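Local structure of AA9 family lytic polysaccharide monooxygenase cel61B (Hypocrea jecorina, 2VTC) at residues 68-72 with 73-77; 125-129 with 130-134. The protein cleaves cellulose and related polysaccharides oxidatively at a copper centre, breaking 1,4-glycosidic bonds with O2 or H2O2 as cosubstrate. One frame throughout, in Å; residues are numbered along the deposited sequence.

Contact 1 of 2, residues 68-72 with 73-77; sequences PDQYT and TPDIV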
loop_
_atom_site.group_PDB
_atom_site.type_symbol
_atom_site.label_atom_id
_atom_site.label_comp_id
_atom_site.label_asym_id
_atom_site.label_seq_id
_atom_site.Cartn_x
_atom_site.Cartn_y
_atom_site.Cartn_z
ATOM N N PRO A 68 5.965 -0.625 -14.174
ATOM C CA PRO A 68 5.176 -1.627 -14.883
ATOM C C PRO A 68 5.956 -2.846 -15.402
ATOM O O PRO A 68 5.398 -3.954 -15.454
ATOM C CB PRO A 68 4.504 -0.822 -16.016
ATOM C CG PRO A 68 4.388 0.530 -15.439
ATOM C CD PRO A 68 5.655 0.747 -14.638
ATOM N N ASP A 69 7.231 -2.653 -15.761
ATOM C CA ASP A 69 8.064 -3.779 -16.196
ATOM C C ASP A 69 8.414 -4.721 -15.031
ATOM O O ASP A 69 9.073 -5.751 -15.238
ATOM C CB ASP A 69 9.333 -3.318 -16.959
ATOM C CG ASP A 69 10.234 -2.378 -16.155
ATOM O OD1 ASP A 69 10.033 -2.145 -14.950
ATOM O OD2 ASP A 69 11.219 -1.847 -16.759
ATOM N N GLN A 70 7.970 -4.355 -13.829
ATOM C CA GLN A 70 8.151 -5.197 -12.639
ATOM C C GLN A 70 6.814 -5.730 -12.083
ATOM O O GLN A 70 6.788 -6.286 -10.989
ATOM C CB GLN A 70 8.872 -4.424 -11.558
ATOM C CG GLN A 70 10.259 -3.952 -11.955
ATOM C CD GLN A 70 10.874 -3.102 -10.889
ATOM O OE1 GLN A 70 10.503 -1.941 -10.703
ATOM N NE2 GLN A 70 11.818 -3.687 -10.138
ATOM N N TYR A 71 5.716 -5.547 -12.815
ATOM C CA TYR A 71 4.396 -5.962 -12.304
ATOM C C TYR A 71 4.215 -7.473 -12.109
ATOM O O TYR A 71 3.259 -7.886 -11.441
ATOM C CB TYR A 71 3.254 -5.404 -13.167
ATOM C CG TYR A 71 2.952 -3.917 -13.053
ATOM C CD1 TYR A 71 3.458 -3.110 -12.026
ATOM C CD2 TYR A 71 2.072 -3.326 -13.978
ATOM C CE1 TYR A 71 3.135 -1.730 -11.941
ATOM C CE2 TYR A 71 1.745 -1.979 -13.890
ATOM C CZ TYR A 71 2.253 -1.189 -12.885
ATOM O OH TYR A 71 1.949 0.155 -12.780
ATOM N N THR A 72 5.093 -8.301 -12.700
ATOM C CA THR A 72 4.997 -9.754 -12.507
ATOM C C THR A 72 6.087 -10.308 -11.586
ATOM O O THR A 72 6.233 -11.524 -11.507
ATOM C CB THR A 72 5.039 -10.534 -13.838
ATOM O OG1 THR A 72 6.337 -10.401 -14.435
ATOM C CG2 THR A 72 3.953 -10.033 -14.797
ATOM N N THR A 73 6.831 -9.417 -10.933
ATOM C CA THR A 73 8.002 -9.788 -10.108
ATOM C C THR A 73 7.681 -9.719 -8.624
ATOM O O THR A 73 6.734 -9.047 -8.219
ATOM C CB THR A 73 9.242 -8.869 -10.394
ATOM O OG1 THR A 73 9.068 -7.587 -9.775
ATOM C CG2 THR A 73 9.509 -8.728 -11.910
ATOM N N PRO A 74 8.449 -10.443 -7.779
ATOM C CA PRO A 74 8.226 -10.354 -6.336
ATOM C C PRO A 74 8.243 -8.946 -5.732
ATOM O O PRO A 74 7.599 -8.712 -4.714
ATOM C CB PRO A 74 9.377 -11.212 -5.760
ATOM C CG PRO A 74 9.621 -12.243 -6.832
ATOM C CD PRO A 74 9.515 -11.413 -8.115
ATOM N N ASP A 75 8.967 -8.013 -6.369
ATOM C CA ASP A 75 9.073 -6.663 -5.860
ATOM C C ASP A 75 7.719 -5.915 -5.822
ATOM O O ASP A 75 7.571 -4.984 -5.036
ATOM C CB ASP A 75 10.086 -5.877 -6.703
ATOM C CG ASP A 75 11.530 -6.085 -6.215
ATOM O OD1 ASP A 75 11.738 -6.830 -5.196
ATOM O OD2 ASP A 75 12.453 -5.526 -6.863
ATOM N N ILE A 76 6.757 -6.336 -6.649
ATOM C CA ILE A 76 5.429 -5.676 -6.637
ATOM C C ILE A 76 4.597 -6.037 -5.396
ATOM O O ILE A 76 3.651 -5.355 -5.039
ATOM C CB ILE A 76 4.619 -5.954 -7.948
ATOM C CG1 ILE A 76 3.427 -4.977 -8.104
ATOM C CG2 ILE A 76 4.056 -7.362 -7.961
ATOM C CD1 ILE A 76 3.820 -3.470 -8.069
ATOM N N VAL A 77 4.966 -7.118 -4.709
ATOM C CA VAL A 77 4.164 -7.537 -3.559
ATOM C C VAL A 77 4.184 -6.491 -2.429
ATOM O O VAL A 77 3.126 -5.951 -2.064
ATOM C CB VAL A 77 4.622 -8.931 -3.007
ATOM C CG1 VAL A 77 3.707 -9.322 -1.839
ATOM C CG2 VAL A 77 4.614 -10.014 -4.101
HETATM O O HOH W 1 12.985 -2.905 -7.690
#
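Two donors of T73 converge on the carbonyl oxygen of Q70. Hydroxyl OG1 of T73 donates to O of Q70 over 2.9 Å, lying only 20° from the carbonyl plane, while the amide N of T73 reaches the same O at 3.1 Å from well above that plane. The second bond closes a type I beta turn from Q70 to T73. With OG1 of T73 set between its own backbone N and carbonyl carbon (chi1 76°), it lies within bonding distance of Q70 O and of D75 N, which gives it a weak capping bond of 3.4 Å. Threonine suits this place because one short side chain can both donate and accept. The motif is a beta turn running straight into the capped start of the short helix 75-78. A valine in place of T73 would probably cost Q70 O its hydroxyl donor and D75 N its weak capping bond.

On the polar flank a water accepts a hydrogen bond from NE2 of Q70 and donates one to OD2 of D75, bridging groups whose planes stand 79° apart; Q70 OE1 is held by S67 N and D75 OD1 by N81 N.

The apolar contact joins CD1 of I76 obliquely to CD1 of Y71 at 4.0 Å, and CG2 of I76 packs 3.6 Å from Y71 O. P68 CA covers one face of the Y71 ring, 3.3 Å above its plane, while Y71 OH bonds to N194. The Y71 side chain lies about 8 Å from that of Q193, which probably binds O2, and that of I76 about 9 Å from that of the copper ligand Y195.

Contact 2 of 2, residues 125-129 with 130-134; sequences TTVNK and NNLRW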
loop_
_atom_site.group_PDB
_atom_site.type_symbol
_atom_site.label_atom_id
_atom_site.label_comp_id
_atom_site.label_asym_id
_atom_site.label_seq_id
_atom_site.Cartn_x
_atom_site.Cartn_y
_atom_site.Cartn_z
ATOM N N THR A 125 4.636 -12.636 10.407
ATOM C CA THR A 125 6.072 -12.363 10.593
ATOM C C THR A 125 6.985 -13.349 9.847
ATOM O O THR A 125 8.179 -13.072 9.627
ATOM C CB THR A 125 6.439 -12.331 12.101
ATOM O OG1 THR A 125 6.354 -13.663 12.628
ATOM C CG2 THR A 125 5.494 -11.413 12.883
ATOM N N THR A 126 6.431 -14.501 9.459
ATOM C CA THR A 126 7.210 -15.537 8.787
ATOM C C THR A 126 6.568 -16.012 7.484
ATOM O O THR A 126 6.947 -17.033 6.938
ATOM C CB THR A 126 7.442 -16.751 9.734
ATOM O OG1 THR A 126 6.178 -17.180 10.228
ATOM C CG2 THR A 126 8.333 -16.359 10.909
ATOM N N VAL A 127 5.595 -15.251 6.969
ATOM C CA VAL A 127 4.852 -15.638 5.779
ATOM C C VAL A 127 5.749 -15.599 4.525
ATOM O O VAL A 127 6.734 -14.831 4.469
ATOM C CB VAL A 127 3.595 -14.709 5.622
ATOM C CG1 VAL A 127 3.996 -13.345 5.060
ATOM C CG2 VAL A 127 2.511 -15.341 4.794
ATOM N N ASN A 128 5.414 -16.443 3.549
ATOM C CA ASN A 128 5.986 -16.373 2.214
ATOM C C ASN A 128 5.161 -15.339 1.435
ATOM O O ASN A 128 4.005 -15.602 1.080
ATOM C CB ASN A 128 5.910 -17.753 1.541
ATOM C CG ASN A 128 6.527 -17.796 0.142
ATOM O OD1 ASN A 128 6.742 -18.899 -0.402
ATOM N ND2 ASN A 128 6.795 -16.634 -0.462
ATOM N N LYS A 129 5.743 -14.149 1.205
ATOM C CA LYS A 129 4.987 -13.058 0.551
ATOM C C LYS A 129 4.403 -13.440 -0.813
ATOM O O LYS A 129 3.357 -12.931 -1.220
ATOM C CB LYS A 129 5.865 -11.801 0.421
ATOM C CG LYS A 129 6.982 -11.876 -0.615
ATOM C CD LYS A 129 7.849 -10.602 -0.505
ATOM C CE LYS A 129 8.905 -10.605 -1.581
ATOM N NZ LYS A 129 9.741 -9.374 -1.479
ATOM N N ASN A 130 5.076 -14.348 -1.515
ATOM C CA ASN A 130 4.661 -14.718 -2.862
ATOM C C ASN A 130 3.362 -15.543 -2.902
ATOM O O ASN A 130 2.731 -15.686 -3.963
ATOM C CB ASN A 130 5.821 -15.428 -3.569
ATOM C CG ASN A 130 7.071 -14.556 -3.642
ATOM O OD1 ASN A 130 8.176 -14.982 -3.253
ATOM N ND2 ASN A 130 6.905 -13.332 -4.109
ATOM N N ASN A 131 2.959 -16.062 -1.741
ATOM C CA ASN A 131 1.707 -16.823 -1.650
ATOM C C ASN A 131 0.533 -15.994 -1.159
ATOM O O ASN A 131 -0.589 -16.494 -1.050
ATOM C CB ASN A 131 1.892 -18.054 -0.751
ATOM C CG ASN A 131 2.831 -19.063 -1.345
ATOM O OD1 ASN A 131 3.054 -19.091 -2.556
ATOM N ND2 ASN A 131 3.395 -19.901 -0.496
ATOM N N LEU A 132 0.786 -14.718 -0.856
ATOM C CA LEU A 132 -0.285 -13.827 -0.396
ATOM C C LEU A 132 -1.251 -13.509 -1.539
ATOM O O LEU A 132 -0.833 -13.333 -2.687
ATOM C CB LEU A 132 0.289 -12.544 0.205
ATOM C CG LEU A 132 1.054 -12.700 1.523
ATOM C CD1 LEU A 132 1.729 -11.396 1.914
ATOM C CD2 LEU A 132 0.117 -13.188 2.657
ATOM N N ARG A 133 -2.541 -13.462 -1.212
ATOM C CA ARG A 133 -3.593 -13.151 -2.201
ATOM C C ARG A 133 -4.378 -11.950 -1.710
ATOM O O ARG A 133 -4.869 -11.933 -0.595
ATOM C CB ARG A 133 -4.522 -14.358 -2.463
ATOM C CG ARG A 133 -3.774 -15.651 -2.872
ATOM C CD ARG A 133 -4.727 -16.845 -3.128
ATOM N NE ARG A 133 -5.662 -16.489 -4.186
ATOM C CZ ARG A 133 -5.448 -16.713 -5.483
ATOM N NH1 ARG A 133 -4.371 -17.384 -5.875
ATOM N NH2 ARG A 133 -6.332 -16.298 -6.378
ATOM N N TRP A 134 -4.466 -10.908 -2.544
ATOM C CA TRP A 134 -4.910 -9.608 -2.092
ATOM C C TRP A 134 -6.339 -9.280 -2.473
ATOM O O TRP A 134 -6.789 -9.603 -3.568
ATOM C CB TRP A 134 -3.980 -8.560 -2.727
ATOM C CG TRP A 134 -2.573 -8.809 -2.321
ATOM C CD1 TRP A 134 -1.612 -9.477 -3.043
ATOM C CD2 TRP A 134 -1.958 -8.414 -1.096
ATOM N NE1 TRP A 134 -0.434 -9.539 -2.333
ATOM C CE2 TRP A 134 -0.609 -8.878 -1.140
ATOM C CE3 TRP A 134 -2.414 -7.739 0.055
ATOM C CZ2 TRP A 134 0.288 -8.678 -0.085
ATOM C CZ3 TRP A 134 -1.504 -7.540 1.110
ATOM C CH2 TRP A 134 -0.169 -8.016 1.020
HETATM O O HOH W 2 1.093 -11.732 -3.572
#
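V127 and L132 meet on the inner side of this turn, CG2 of V127 lying 3.9 Å from CD2 of L132 as the two side chains cross at about a right angle. CG1 of V127 takes the place between N and the carbonyl carbon (chi1 78°), which leaves CG2 on the side of L132. L132 also leans on the backbone, its CB 3.4 Å from K129 O, and reaches V118 of strand 113-119, which suits a bulky apolar residue. Two successive bonds draw the chain into a short 3-10 turn: N131 N to N128 O at 3.0 Å and L132 N to K129 O at 3.2 Å. K129 belongs to this packed part: its side chain touches W56 and V77, and its extended form carries NZ on to A82 O.

The solvent side is looser and belongs to asparagines. N130 runs beside K129, its ND2 3.8 Å from CG of K129, and N128 packs obliquely against N130 and N131.

A water donates a bond of 2.7 Å to L132 O, accepts one from W134 NE1 and links weakly to K129 O. It thus gives L132 O and W134 NE1 a partner, while the exposed amides suit solvent.

Overall arrangement
From the N terminus, the chain passes helix 38-47 and a long loop before contact 1 (68-72 with 73-77) turns it into the short helix 75-78, near the metal-binding face. It then builds strands 89-92, 96-102 and 113-119. Contact 2 (125-129 with 130-134) closes the end of the connection that follows strand 113-119, as the chain enters strand 133-143, its antiparallel partner in the larger sheet. The two are in series, neither nested nor crossed, with centres about 15 Å apart. They nevertheless touch: P74 packs on N130, and V77 lies against K129 and W134. Helix 75-78 is thereby joined to the start of strand 133-143.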